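Local coordinates for protein Lmaj004091aaa (Leishmania major, PDB 1XTP) that probably methylates the alpha-amino group of proteins that begin with an X-Pro-Lys sequence, using S-adenosyl-L-methionine as the methyl donor, at residues L129-A132 with K133-A137; L206-K209 with E210-S213; R83-I86 with A87-G91. All blocks are in the same frame, centred on the assembly; numbering follows the deposited sequence.

Contact 1 (L129-A132 with K133-A137); sequences LEEA and KRELA
E131 OE1 is gripped by two nitrogens of one arginine: R134 NE lies 3.1 Å from E131 OE1, and R134 NH2 bonds to the same E131 OE1 at 3.3 Å. The guanidinium thus takes the carboxylate side-on, both donors converging on a single oxygen instead of sharing the pair. They arrive from the same face of the carboxylate, NE from above its plane and NH2 nearer to it on the anti side, and the two flat groups are turned 63° apart. The bend of R134 at its third torsion (chi3 -85°) folds the guanidinium back along the helix, where one of its faces comes to lie over E130 O, offset toward the rim. The other carboxylate oxygen, E131 OE2, packs against the CG methylene of E135 at 3.5 Å.

One residue earlier the same i to i+3 spacing yields a second salt bridge of different form. E130 and K133 run side by side; K133, extended beyond CG, places its NZ 3.0 Å from E130 OE2 on the syn side, somewhat out of the carboxylate plane. Beneath these surface pairs runs the ordinary i to i+4 ladder, with K133 N bonded to L129 O and E135 N to E131 O at 2.8 Å. It ends with L136 N on A132 O at 2.8 Å, as L136 leaves helical geometry.

On the inner side, L129, A132 and L136 turn to strands 118-123 and 141-146, meeting L121 and F144 among others. The helix is thus amphipathic, the crossover of a Rossmann-like beta-alpha-beta unit. E130 and E131 each probably have their charge offset by the base three residues on, with the guanidinium probably polarising E131 OE1 more than OE2.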
# COMPACT_ATOMS: atom_id res chain seq x y z
N LEU A 129 7.36 -3.68 13.97
CA LEU A 129 7.76 -2.32 14.33
C LEU A 129 8.98 -2.29 15.25
O LEU A 129 9.85 -1.41 15.12
CB LEU A 129 6.59 -1.59 14.98
CG LEU A 129 6.75 -0.08 15.27
CD1 LEU A 129 7.04 0.69 14.01
CD2 LEU A 129 5.48 0.46 15.91
N GLU A 130 9.03 -3.22 16.18
CA GLU A 130 10.16 -3.36 17.10
C GLU A 130 11.45 -3.69 16.38
O GLU A 130 12.50 -3.15 16.69
CB GLU A 130 9.87 -4.44 18.17
CG GLU A 130 8.88 -3.99 19.26
CD GLU A 130 9.28 -2.66 19.91
OE1 GLU A 130 10.44 -2.54 20.38
OE2 GLU A 130 8.43 -1.73 19.93
N GLU A 131 11.38 -4.60 15.42
CA GLU A 131 12.53 -4.92 14.60
C GLU A 131 12.99 -3.75 13.73
O GLU A 131 14.19 -3.54 13.56
CB GLU A 131 12.21 -6.15 13.74
CG GLU A 131 13.33 -6.55 12.81
CD GLU A 131 14.62 -6.93 13.53
OE1 GLU A 131 14.57 -7.31 14.72
OE2 GLU A 131 15.68 -6.86 12.88
N ALA A 132 12.04 -3.01 13.16
CA ALA A 132 12.33 -1.75 12.47
C ALA A 132 13.16 -0.78 13.31
O ALA A 132 14.12 -0.19 12.81
CB ALA A 132 11.02 -1.06 12.05
N LYS A 133 12.77 -0.61 14.58
CA LYS A 133 13.53 0.22 15.53
C LYS A 133 14.99 -0.20 15.63
O LYS A 133 15.88 0.64 15.66
CB LYS A 133 12.89 0.19 16.92
CG LYS A 133 11.70 1.07 17.09
CD LYS A 133 11.10 0.90 18.46
CE LYS A 133 9.72 1.51 18.54
NZ LYS A 133 9.06 1.17 19.82
N ARG A 134 15.23 -1.51 15.68
CA ARG A 134 16.60 -2.05 15.73
C ARG A 134 17.33 -1.89 14.40
O ARG A 134 18.51 -1.56 14.37
CB ARG A 134 16.59 -3.52 16.12
CG ARG A 134 16.07 -3.76 17.51
CD ARG A 134 16.25 -5.21 17.96
NE ARG A 134 15.15 -6.07 17.50
CZ ARG A 134 13.94 -6.10 18.06
NH1 ARG A 134 13.63 -5.31 19.10
NH2 ARG A 134 13.01 -6.92 17.57
N GLU A 135 16.63 -2.12 13.31
CA GLU A 135 17.27 -2.07 12.00
C GLU A 135 17.56 -0.63 11.61
O GLU A 135 18.48 -0.37 10.83
CB GLU A 135 16.43 -2.81 10.96
CG GLU A 135 16.83 -4.27 10.76
CD GLU A 135 18.04 -4.38 9.84
OE1 GLU A 135 17.93 -3.96 8.67
OE2 GLU A 135 19.11 -4.88 10.28
N LEU A 136 16.83 0.31 12.20
CA LEU A 136 16.96 1.72 11.88
C LEU A 136 17.73 2.51 12.92
O LEU A 136 17.71 3.73 12.89
CB LEU A 136 15.58 2.32 11.65
CG LEU A 136 14.80 1.78 10.45
CD1 LEU A 136 13.41 2.35 10.48
CD2 LEU A 136 15.45 2.16 9.15
N ALA A 137 18.45 1.84 13.81
CA ALA A 137 19.16 2.54 14.87
C ALA A 137 20.26 3.45 14.31
O ALA A 137 21.05 3.04 13.46
CB ALA A 137 19.73 1.56 15.85

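Contact 2 (L206-K209 with E210-S213); sequences LVDK and EDSS
D208 and E210 meet across the turn that ends strand 205-208: E210 N donates to D208 OD1 at 2.8 Å, nearly along the C-O axis of that oxygen. The D208 carboxylate is swung over the start of the loop by a chi1 of -171°, which sets CG opposite the backbone N, and there D211 N adds a long, weak bond to the same OD1. The E210 bond also brings E210 CB to 3.1 Å from D208 OD1.

With S213, D208 forms an antiparallel hydrogen-bonded pair. D208 N donates to S213 O at 2.7 Å, and S213 N returns a bond to D208 O at 3.3 Å. S212 N reaches D208 O as well, weakly, so two successive residues face one in a G1 beta bulge; S212, its first residue, has the positive phi (61°) of that position. S213 OG lies 3.5 Å from D208 CB and turns to D211 OD1, at a distance so short (2.5 Å) that its exact value is doubtful. A water donates to both D208 OD2 and D211 OD2, bridging two acids that probably repel each other.

Strand 19-21 flanks strand 205-208, K209 reaching E37 by a salt bridge, while helix 49-58 packs on the loop through Y56 and K52, and Y170 bonds D211 OD2.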
# COMPACT_ATOMS: atom_id res chain seq x y z
N LEU A 206 -8.81 -10.20 -6.94
CA LEU A 206 -8.50 -11.49 -6.34
C LEU A 206 -8.35 -11.28 -4.85
O LEU A 206 -7.37 -10.66 -4.41
CB LEU A 206 -7.21 -12.08 -6.91
CG LEU A 206 -6.76 -13.43 -6.33
CD1 LEU A 206 -7.83 -14.46 -6.45
CD2 LEU A 206 -5.50 -13.94 -7.03
N VAL A 207 -9.32 -11.78 -4.08
CA VAL A 207 -9.21 -11.87 -2.62
C VAL A 207 -8.28 -13.05 -2.24
O VAL A 207 -8.53 -14.23 -2.58
CB VAL A 207 -10.58 -12.04 -1.93
CG1 VAL A 207 -10.43 -12.17 -0.42
CG2 VAL A 207 -11.50 -10.86 -2.24
N ASP A 208 -7.21 -12.72 -1.54
CA ASP A 208 -6.31 -13.73 -0.97
C ASP A 208 -6.86 -14.16 0.40
O ASP A 208 -6.87 -13.38 1.37
CB ASP A 208 -4.89 -13.18 -0.85
CG ASP A 208 -3.86 -14.25 -0.46
OD1 ASP A 208 -4.21 -15.19 0.28
OD2 ASP A 208 -2.71 -14.16 -0.90
N LYS A 209 -7.35 -15.39 0.47
CA LYS A 209 -7.96 -15.91 1.68
C LYS A 209 -6.92 -16.39 2.67
O LYS A 209 -7.28 -16.82 3.75
CB LYS A 209 -8.89 -17.07 1.34
CG LYS A 209 -10.06 -16.68 0.41
CD LYS A 209 -11.06 -15.75 1.05
CE LYS A 209 -11.87 -16.41 2.16
NZ LYS A 209 -12.65 -15.38 2.88
N GLU A 210 -5.65 -16.35 2.32
CA GLU A 210 -4.62 -16.74 3.27
C GLU A 210 -4.29 -15.57 4.21
O GLU A 210 -4.36 -15.73 5.43
CB GLU A 210 -3.37 -17.22 2.52
CG GLU A 210 -2.51 -18.18 3.35
CD GLU A 210 -1.22 -18.59 2.65
OE1 GLU A 210 -1.19 -18.67 1.41
OE2 GLU A 210 -0.23 -18.88 3.37
N ASP A 211 -3.97 -14.39 3.67
CA ASP A 211 -3.61 -13.24 4.48
C ASP A 211 -4.70 -12.16 4.59
O ASP A 211 -4.47 -11.09 5.16
CB ASP A 211 -2.29 -12.63 3.98
CG ASP A 211 -2.44 -11.87 2.68
OD1 ASP A 211 -3.49 -11.96 2.00
OD2 ASP A 211 -1.47 -11.16 2.34
N SER A 212 -5.89 -12.43 4.04
CA SER A 212 -7.06 -11.53 4.14
C SER A 212 -6.79 -10.17 3.50
O SER A 212 -6.76 -9.14 4.17
CB SER A 212 -7.54 -11.37 5.59
OG SER A 212 -8.86 -10.83 5.65
N SER A 213 -6.59 -10.21 2.18
CA SER A 213 -6.20 -9.03 1.40
C SER A 213 -6.75 -9.17 -0.02
O SER A 213 -7.21 -10.25 -0.41
CB SER A 213 -4.68 -8.96 1.33
OG SER A 213 -4.14 -10.05 0.59
O HOH W 1 -1.35 -11.19 -0.55

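Contact 3 (R83-I86 with A87-G91); sequences RNFI and ASLPG
L89 lays its CD2 methyl against the ring of F85, 4.1 Å from F85 CE2, while its CG sits 3.6 Å from F85 O. The phenyl carries its CG anti to the backbone N (chi1 -176°), which lets its far end approach the leucine although its CB bond leads away from the loop. The other methyl, L89 CD1, lies 3.9 Å from I86 CA, so the leucine folds back against the final turn of helix 75-87.

That turn is the C-terminal end of the helix, which precedes strand 96-100 of the Rossmann-like methyltransferase fold. A87 N still makes the regular bond to R83 O at 2.9 Å, but S88 N divides weakly between N84 O and F85 O, and L89 N closes a tighter i to i+3 loop on I86 O at 3.1 Å, in a fairly straight bond. F85 O thus receives both the N and the OG of S88, the first weakly, the second at a distance (2.5 Å) short enough to be doubtful.

On the sheet side, F85 and L89 press on strands 232-237 and 248-253, meeting K234 and A252, while I86 packs against L111 of helix 106-115.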
# COMPACT_ATOMS: atom_id res chain seq x y z
N ARG A 83 13.33 4.65 -6.50
CA ARG A 83 14.25 5.78 -6.45
C ARG A 83 14.22 6.61 -7.75
O ARG A 83 14.13 7.85 -7.71
CB ARG A 83 15.66 5.29 -6.16
CG ARG A 83 16.62 6.44 -5.93
CD ARG A 83 18.06 5.98 -5.85
NE ARG A 83 18.61 5.50 -7.12
CZ ARG A 83 18.86 6.26 -8.19
NH1 ARG A 83 18.58 7.57 -8.20
NH2 ARG A 83 19.37 5.70 -9.28
N ASN A 84 14.29 5.92 -8.89
CA ASN A 84 14.18 6.56 -10.21
C ASN A 84 12.81 7.23 -10.43
O ASN A 84 12.73 8.33 -10.96
CB ASN A 84 14.49 5.56 -11.33
CG ASN A 84 15.96 5.13 -11.36
OD1 ASN A 84 16.83 5.83 -10.85
ND2 ASN A 84 16.24 3.98 -11.95
N PHE A 85 11.75 6.57 -9.98
CA PHE A 85 10.41 7.14 -10.09
C PHE A 85 10.28 8.40 -9.24
O PHE A 85 9.85 9.43 -9.75
CB PHE A 85 9.35 6.11 -9.66
CG PHE A 85 7.92 6.59 -9.84
CD1 PHE A 85 7.29 6.49 -11.06
CD2 PHE A 85 7.22 7.12 -8.77
CE1 PHE A 85 5.97 6.92 -11.21
CE2 PHE A 85 5.91 7.54 -8.92
CZ PHE A 85 5.29 7.44 -10.14
N ILE A 86 10.66 8.32 -7.97
CA ILE A 86 10.57 9.49 -7.08
C ILE A 86 11.45 10.66 -7.57
O ILE A 86 11.03 11.83 -7.49
CB ILE A 86 10.96 9.15 -5.64
CG1 ILE A 86 9.94 8.18 -5.03
CG2 ILE A 86 11.04 10.43 -4.79
CD1 ILE A 86 10.50 7.37 -3.89
N ALA A 87 12.64 10.35 -8.07
CA ALA A 87 13.54 11.36 -8.63
C ALA A 87 12.86 12.18 -9.71
O ALA A 87 13.10 13.37 -9.84
CB ALA A 87 14.80 10.72 -9.18
N SER A 88 12.01 11.53 -10.48
CA SER A 88 11.36 12.17 -11.60
C SER A 88 10.14 13.05 -11.25
O SER A 88 9.54 13.63 -12.14
CB SER A 88 10.90 11.10 -12.58
OG SER A 88 9.80 10.39 -12.02
N LEU A 89 9.74 13.10 -9.98
CA LEU A 89 8.52 13.82 -9.64
C LEU A 89 8.84 15.31 -9.55
O LEU A 89 9.75 15.69 -8.82
CB LEU A 89 7.92 13.30 -8.34
CG LEU A 89 7.56 11.82 -8.37
CD1 LEU A 89 7.13 11.33 -6.98
CD2 LEU A 89 6.47 11.56 -9.40
N PRO A 90 8.13 16.16 -10.31
CA PRO A 90 8.41 17.61 -10.27
C PRO A 90 8.14 18.25 -8.92
O PRO A 90 7.13 17.94 -8.26
CB PRO A 90 7.48 18.19 -11.34
CG PRO A 90 7.15 17.05 -12.21
CD PRO A 90 7.08 15.86 -11.30
N GLY A 91 9.05 19.12 -8.53
CA GLY A 91 8.96 19.84 -7.28
C GLY A 91 8.58 18.97 -6.10
O GLY A 91 7.78 19.39 -5.27

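Overall arrangement
Local contacts in a single chain illustrate how a Rossmann-like methyltransferase terminates helices and strands by short local contacts. First along the chain, contact 3 ends helix 75-87 before strand 96-100, over the edge of the seven-stranded sheet that carries strands 232-237 and 248-253. Contact 1 follows, ending the helix that links strands 118-123 and 141-146 at the other edge. Contact 2 comes last, closing the hairpin between strands 205-208 and 213-215 in the smaller sheet. The three are in series, neither nesting nor crossing. Contacts 2 and 3 lie on opposite sides of the chain's centre, their centres about 32 Å apart; the side chains of L129 in contact 1 and D211 in contact 2 come within about 8 and 7 Å of the bound S-adenosyl-L-homoselenocysteine.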